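PDB 3B40: probable dipeptidase from Pseudomonas aeruginosa, which probably hydrolyses dipeptides as a metal-dependent dipeptidase of the membrane dipeptidase (M19) family, built on a TIM-barrel fold. Local coordinates for residues Q49-L60 and W369-N377. The protein carries 11 engineered substitutions. Numbering follows the deposited sequence.
Sequences QLDLVKAGRGRL and WKDVSEIRN
Val-372 N donates to Gln-49 O (3.2 Å), the one backbone hydrogen bond that ties Gln-49, ahead of helix 52-58, to residues 369-377, which lead into helix 375-385; the two segments belong to the connections that follow strands 25-29 and 354-357 of the TIM barrel. The chains meet again at Gly-58, whose CA comes within 3.8 Å of Ser-373 CA, a closeness that leaves no space for a side chain. Just beyond, helix 52-58 ends in a Schellman motif with Arg-59, at positive phi, as its C' residue. At its other end Asp-51 is the N-cap and accepts from Lys-54 N.

Val-372 points toward 49-60 and carries the apolar packing. With CG1 anti to the carbonyl carbon (chi1 -66°), CG2 is directed to Lys-54 CB at 3.5 Å and to Leu-50 and Ala-55, and CG1 to Leu-60 CD2 at 3.6 Å. Phe-131 backs these leucines. Ile-375 CG1 packs on Gly-58 O at 3.4 Å, an oxygen buried without a hydrogen-bonding partner.

Gln-49 NE2 donates to Lys-370 O (3.0 Å) from 37° above the carbonyl plane; OE1 accepts from Asn-361 N and NE2 also bonds Gly-364 O, fixing the amide's rotation. Asp-371 forms an Asx turn: OD1 takes Ser-373 N on its anti side and Ser-373 OG on its syn lone pair. Lys-54 crosses this carboxylate with its methylenes, but its NZ turns to Asp-51 and Asp-45. Arg-57 lays one guanidinium face over Ser-373 CB. Gly-58 CA and Arg-57 O lie over one face of the Arg-376 guanidinium, the oxygen 3.1 Å above the plane, offset toward the rim.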
ATOM      1  N   GLN A  49     -12.982  -0.606  -6.628  1.00 17.91           N
ATOM      2  CA  GLN A  49     -12.119  -1.636  -7.179  1.00 16.72           C
ATOM      3  C   GLN A  49     -12.205  -2.930  -6.385  1.00 15.22           C
ATOM      4  O   GLN A  49     -11.605  -3.915  -6.756  1.00 15.74           O
ATOM      5  CB  GLN A  49     -10.694  -1.103  -7.309  1.00 15.50           C
ATOM      6  CG  GLN A  49     -10.594  -0.084  -8.421  1.00 15.17           C
ATOM      7  CD  GLN A  49      -9.234   0.614  -8.476  1.00 13.17           C
ATOM      8  OE1 GLN A  49      -8.799   1.215  -7.507  1.00 14.22           O
ATOM      9  NE2 GLN A  49      -8.590   0.559  -9.626  1.00 14.01           N
ATOM     10  N   LEU A  50     -12.964  -2.916  -5.293  1.00 15.38           N
ATOM     11  CA  LEU A  50     -13.203  -4.106  -4.498  1.00 15.28           C
ATOM     12  C   LEU A  50     -14.681  -4.228  -4.056  1.00 16.24           C
ATOM     13  O   LEU A  50     -15.254  -3.303  -3.456  1.00 15.61           O
ATOM     14  CB  LEU A  50     -12.295  -4.135  -3.255  1.00 14.25           C
ATOM     15  CG  LEU A  50     -12.635  -5.148  -2.130  1.00 13.13           C
ATOM     16  CD1 LEU A  50     -12.387  -6.669  -2.490  1.00 14.72           C
ATOM     17  CD2 LEU A  50     -11.993  -4.796  -0.782  1.00 15.62           C
ATOM     18  N   ASP A  51     -15.240  -5.408  -4.277  1.00 17.22           N
ATOM     19  CA  ASP A  51     -16.516  -5.821  -3.644  1.00 18.44           C
ATOM     20  C   ASP A  51     -16.587  -7.339  -3.656  1.00 18.30           C
ATOM     21  O   ASP A  51     -15.706  -7.973  -4.215  1.00 17.73           O
ATOM     22  CB  ASP A  51     -17.729  -5.188  -4.340  1.00 18.18           C
ATOM     23  CG  ASP A  51     -17.675  -5.335  -5.849  1.00 19.73           C
ATOM     24  OD1 ASP A  51     -17.791  -6.493  -6.351  1.00 21.83           O
ATOM     25  OD2 ASP A  51     -17.555  -4.283  -6.536  1.00 18.47           O
ATOM     26  N   LEU A  52     -17.619  -7.929  -3.045  1.00 19.09           N
ATOM     27  CA  LEU A  52     -17.665  -9.389  -2.961  1.00 19.35           C
ATOM     28  C   LEU A  52     -17.904 -10.066  -4.319  1.00 19.05           C
ATOM     29  O   LEU A  52     -17.444 -11.169  -4.557  1.00 19.36           O
ATOM     30  CB  LEU A  52     -18.648  -9.864  -1.887  1.00 20.01           C
ATOM     31  CG  LEU A  52     -18.378  -9.455  -0.425  1.00 20.25           C
ATOM     32  CD1 LEU A  52     -19.562  -9.868   0.458  1.00 21.96           C
ATOM     33  CD2 LEU A  52     -17.086 -10.020   0.130  1.00 20.31           C
ATOM     34  N   VAL A  53     -18.617  -9.379  -5.202  1.00 19.23           N
ATOM     35  CA  VAL A  53     -18.853  -9.841  -6.573  1.00 18.59           C
ATOM     36  C   VAL A  53     -17.570  -9.899  -7.411  1.00 18.24           C
ATOM     37  O   VAL A  53     -17.254 -10.940  -8.023  1.00 16.81           O
ATOM     38  CB  VAL A  53     -19.919  -8.959  -7.289  1.00 18.81           C
ATOM     39  CG1 VAL A  53     -20.122  -9.426  -8.756  1.00 19.74           C
ATOM     40  CG2 VAL A  53     -21.259  -9.008  -6.524  1.00 19.33           C
ATOM     41  N   LYS A  54     -16.813  -8.794  -7.430  1.00 17.86           N
ATOM     42  CA  LYS A  54     -15.562  -8.755  -8.208  1.00 17.81           C
ATOM     43  C   LYS A  54     -14.592  -9.808  -7.659  1.00 17.69           C
ATOM     44  O   LYS A  54     -13.963 -10.513  -8.427  1.00 18.01           O
ATOM     45  CB  LYS A  54     -14.926  -7.360  -8.206  1.00 17.30           C
ATOM     46  CG  LYS A  54     -15.725  -6.280  -8.950  1.00 19.02           C
ATOM     47  CD  LYS A  54     -15.040  -4.921  -8.828  1.00 18.89           C
ATOM     48  CE  LYS A  54     -15.746  -3.846  -9.607  1.00 19.29           C
ATOM     49  NZ  LYS A  54     -17.041  -3.545  -8.931  1.00 19.07           N
ATOM     50  N   ALA A  55     -14.525  -9.950  -6.331  1.00 18.14           N
ATOM     51  CA  ALA A  55     -13.568 -10.864  -5.696  1.00 19.04           C
ATOM     52  C   ALA A  55     -13.885 -12.316  -5.953  1.00 20.06           C
ATOM     53  O   ALA A  55     -12.968 -13.112  -6.152  1.00 20.14           O
ATOM     54  CB  ALA A  55     -13.450 -10.597  -4.179  1.00 19.22           C
ATOM     55  N   GLY A  56     -15.181 -12.657  -5.931  1.00 20.52           N
ATOM     56  CA  GLY A  56     -15.645 -13.999  -6.283  1.00 21.22           C
ATOM     57  C   GLY A  56     -15.320 -14.364  -7.722  1.00 21.52           C
ATOM     58  O   GLY A  56     -14.913 -15.485  -8.000  1.00 21.01           O
ATOM     59  N   ARG A  57     -15.517 -13.408  -8.628  1.00 21.73           N
ATOM     60  CA  ARG A  57     -15.227 -13.564 -10.054  1.00 22.20           C
ATOM     61  C   ARG A  57     -13.739 -13.805 -10.305  1.00 21.46           C
ATOM     62  O   ARG A  57     -13.367 -14.671 -11.105  1.00 22.05           O
ATOM     63  CB  ARG A  57     -15.611 -12.297 -10.816  1.00 22.66           C
ATOM     64  CG  ARG A  57     -16.738 -12.463 -11.817  1.00 27.27           C
ATOM     65  CD  ARG A  57     -16.777 -11.270 -12.773  1.00 30.09           C
ATOM     66  NE  ARG A  57     -17.234 -10.039 -12.132  1.00 33.23           N
ATOM     67  CZ  ARG A  57     -16.748  -8.824 -12.407  1.00 35.04           C
ATOM     68  NH1 ARG A  57     -15.781  -8.660 -13.301  1.00 35.95           N
ATOM     69  NH2 ARG A  57     -17.229  -7.761 -11.793  1.00 36.00           N
ATOM     70  N   GLY A  58     -12.894 -13.006  -9.657  1.00 19.92           N
ATOM     71  CA  GLY A  58     -11.466 -13.132  -9.832  1.00 18.54           C
ATOM     72  C   GLY A  58     -10.916 -14.277  -9.029  1.00 18.56           C
ATOM     73  O   GLY A  58      -9.820 -14.730  -9.310  1.00 18.17           O
ATOM     74  N   ARG A  59     -11.657 -14.739  -8.011  1.00 17.81           N
ATOM     75  CA  ARG A  59     -11.130 -15.752  -7.063  1.00 18.25           C
ATOM     76  C   ARG A  59     -10.058 -15.193  -6.113  1.00 17.58           C
ATOM     77  O   ARG A  59      -9.178 -15.927  -5.688  1.00 17.56           O
ATOM     78  CB  ARG A  59     -10.560 -17.004  -7.785  1.00 18.28           C
ATOM     79  CG  ARG A  59     -11.493 -17.689  -8.796  1.00 19.82           C
ATOM     80  CD  ARG A  59     -12.789 -18.179  -8.146  1.00 24.79           C
ATOM     81  NE  ARG A  59     -12.577 -19.062  -6.989  1.00 28.69           N
ATOM     82  CZ  ARG A  59     -12.590 -20.401  -7.027  1.00 31.66           C
ATOM     83  NH1 ARG A  59     -12.399 -21.074  -5.906  1.00 33.39           N
ATOM     84  NH2 ARG A  59     -12.826 -21.080  -8.164  1.00 32.58           N
ATOM     85  N   LEU A  60     -10.120 -13.893  -5.803  1.00 17.03           N
ATOM     86  CA  LEU A  60      -9.261 -13.303  -4.764  1.00 14.75           C
ATOM     87  C   LEU A  60      -9.690 -13.856  -3.431  1.00 14.16           C
ATOM     88  O   LEU A  60     -10.854 -13.700  -3.071  1.00 13.81           O
ATOM     89  CB  LEU A  60      -9.445 -11.779  -4.737  1.00 14.65           C
ATOM     90  CG  LEU A  60      -8.492 -11.040  -3.777  1.00 14.94           C
ATOM     91  CD1 LEU A  60      -7.019 -11.313  -4.071  1.00 12.07           C
ATOM     92  CD2 LEU A  60      -8.767  -9.532  -3.758  1.00 14.10           C
ATOM     93  N   TRP A 369      -5.289  -4.844 -15.377  1.00 17.82           N
ATOM     94  CA  TRP A 369      -5.636  -5.187 -13.976  1.00 15.90           C
ATOM     95  C   TRP A 369      -6.256  -3.989 -13.297  1.00 15.91           C
ATOM     96  O   TRP A 369      -5.576  -3.243 -12.614  1.00 15.28           O
ATOM     97  CB  TRP A 369      -4.407  -5.674 -13.192  1.00 15.26           C
ATOM     98  CG  TRP A 369      -4.663  -6.156 -11.764  1.00 14.60           C
ATOM     99  CD1 TRP A 369      -5.784  -6.785 -11.298  1.00 15.10           C
ATOM    100  CD2 TRP A 369      -3.758  -6.066 -10.638  1.00 15.36           C
ATOM    101  NE1 TRP A 369      -5.644  -7.078  -9.948  1.00 16.39           N
ATOM    102  CE2 TRP A 369      -4.400  -6.663  -9.532  1.00 13.62           C
ATOM    103  CE3 TRP A 369      -2.453  -5.543 -10.466  1.00 14.26           C
ATOM    104  CZ2 TRP A 369      -3.792  -6.761  -8.274  1.00 14.74           C
ATOM    105  CZ3 TRP A 369      -1.850  -5.650  -9.228  1.00 15.09           C
ATOM    106  CH2 TRP A 369      -2.526  -6.249  -8.134  1.00 14.99           C
ATOM    107  N   LYS A 370      -7.566  -3.844 -13.449  1.00 16.17           N
ATOM    108  CA  LYS A 370      -8.216  -2.612 -13.089  1.00 16.54           C
ATOM    109  C   LYS A 370      -9.062  -2.754 -11.841  1.00 15.48           C
ATOM    110  O   LYS A 370      -9.509  -1.760 -11.270  1.00 14.45           O
ATOM    111  CB  LYS A 370      -9.043  -2.089 -14.262  1.00 16.88           C
ATOM    112  CG  LYS A 370     -10.352  -2.837 -14.528  1.00 19.80           C
ATOM    113  CD  LYS A 370     -11.053  -2.230 -15.734  1.00 21.46           C
ATOM    114  CE  LYS A 370     -11.965  -3.239 -16.391  1.00 25.51           C
ATOM    115  NZ  LYS A 370     -13.285  -3.331 -15.681  1.00 30.32           N
ATOM    116  N   ASP A 371      -9.307  -3.999 -11.449  1.00 14.19           N
ATOM    117  CA  ASP A 371      -9.979  -4.285 -10.188  1.00 14.54           C
ATOM    118  C   ASP A 371      -9.721  -5.747  -9.765  1.00 13.84           C
ATOM    119  O   ASP A 371      -9.027  -6.498 -10.469  1.00 13.86           O
ATOM    120  CB  ASP A 371     -11.485  -3.891 -10.265  1.00 14.86           C
ATOM    121  CG  ASP A 371     -12.274  -4.742 -11.258  1.00 16.20           C
ATOM    122  OD1 ASP A 371     -12.048  -5.980 -11.327  1.00 16.03           O
ATOM    123  OD2 ASP A 371     -13.116  -4.162 -11.977  1.00 14.53           O
ATOM    124  N   VAL A 372     -10.253  -6.145  -8.615  1.00 13.84           N
ATOM    125  CA  VAL A 372      -9.885  -7.443  -8.013  1.00 13.90           C
ATOM    126  C   VAL A 372     -10.370  -8.626  -8.836  1.00 15.30           C
ATOM    127  O   VAL A 372      -9.911  -9.747  -8.623  1.00 14.02           O
ATOM    128  CB  VAL A 372     -10.359  -7.626  -6.534  1.00 13.51           C
ATOM    129  CG1 VAL A 372      -9.628  -6.636  -5.624  1.00 13.32           C
ATOM    130  CG2 VAL A 372     -11.885  -7.480  -6.425  1.00 11.37           C
ATOM    131  N   SER A 373     -11.298  -8.364  -9.764  1.00 15.99           N
ATOM    132  CA  SER A 373     -11.874  -9.437 -10.573  1.00 17.63           C
ATOM    133  C   SER A 373     -10.871  -9.862 -11.648  1.00 17.72           C
ATOM    134  O   SER A 373     -11.035 -10.926 -12.272  1.00 17.93           O
ATOM    135  CB  SER A 373     -13.208  -9.001 -11.209  1.00 16.92           C
ATOM    136  OG  SER A 373     -12.994  -8.241 -12.377  1.00 19.18           O
ATOM    137  N   GLU A 374      -9.833  -9.039 -11.841  1.00 17.87           N
ATOM    138  CA  GLU A 374      -8.836  -9.230 -12.938  1.00 17.79           C
ATOM    139  C   GLU A 374      -7.457  -9.797 -12.488  1.00 16.88           C
ATOM    140  O   GLU A 374      -6.478  -9.862 -13.269  1.00 15.73           O
ATOM    141  CB  GLU A 374      -8.688  -7.925 -13.733  1.00 17.68           C
ATOM    142  CG  GLU A 374      -9.893  -7.618 -14.629  1.00 18.79           C
ATOM    143  CD  GLU A 374      -9.706  -6.446 -15.592  1.00 20.60           C
ATOM    144  OE1 GLU A 374      -8.732  -5.668 -15.491  1.00 22.42           O
ATOM    145  OE2 GLU A 374     -10.567  -6.296 -16.489  1.00 25.34           O
ATOM    146  N   ILE A 375      -7.383 -10.275 -11.251  1.00 16.01           N
ATOM    147  CA  ILE A 375      -6.103 -10.836 -10.738  1.00 15.89           C
ATOM    148  C   ILE A 375      -5.486 -11.937 -11.602  1.00 16.96           C
ATOM    149  O   ILE A 375      -4.262 -12.065 -11.677  1.00 16.45           O
ATOM    150  CB  ILE A 375      -6.217 -11.324  -9.263  1.00 16.61           C
ATOM    151  CG1 ILE A 375      -7.179 -12.527  -9.134  1.00 15.87           C
ATOM    152  CG2 ILE A 375      -6.661 -10.154  -8.361  1.00 14.55           C
ATOM    153  CD1 ILE A 375      -6.911 -13.403  -7.862  1.00 14.64           C
ATOM    154  N   ARG A 376      -6.323 -12.740 -12.276  1.00 17.43           N
ATOM    155  CA  ARG A 376      -5.799 -13.848 -13.061  1.00 18.25           C
ATOM    156  C   ARG A 376      -5.037 -13.362 -14.290  1.00 16.44           C
ATOM    157  O   ARG A 376      -4.238 -14.096 -14.849  1.00 16.25           O
ATOM    158  CB  ARG A 376      -6.913 -14.838 -13.422  1.00 18.72           C
ATOM    159  CG  ARG A 376      -7.610 -15.372 -12.150  1.00 23.57           C
ATOM    160  CD  ARG A 376      -8.800 -16.263 -12.412  1.00 23.06           C
ATOM    161  NE  ARG A 376      -9.824 -15.523 -13.136  1.00 32.62           N
ATOM    162  CZ  ARG A 376     -11.061 -15.943 -13.333  1.00 32.47           C
ATOM    163  NH1 ARG A 376     -11.462 -17.126 -12.855  1.00 36.29           N
ATOM    164  NH2 ARG A 376     -11.885 -15.184 -14.019  1.00 32.04           N
ATOM    165  N   ASN A 377      -5.328 -12.134 -14.724  1.00 16.15           N
ATOM    166  CA  ASN A 377      -4.556 -11.435 -15.751  1.00 15.19           C
ATOM    167  C   ASN A 377      -3.088 -11.256 -15.331  1.00 14.42           C
ATOM    168  O   ASN A 377      -2.200 -11.362 -16.171  1.00 14.20           O
ATOM    169  CB  ASN A 377      -5.163 -10.067 -16.038  1.00 15.57           C
ATOM    170  CG  ASN A 377      -6.439 -10.153 -16.858  1.00 18.30           C
ATOM    171  OD1 ASN A 377      -6.879 -11.255 -17.239  1.00 20.05           O
ATOM    172  ND2 ASN A 377      -7.031  -8.988 -17.166  1.00 16.52           N
TER
HETATM  173  O   HOH W   1     -13.856  -9.113 -14.951  1.00 38.99           O
HETATM  174  O   HOH W   2     -14.652 -17.239 -11.605  1.00 39.19           O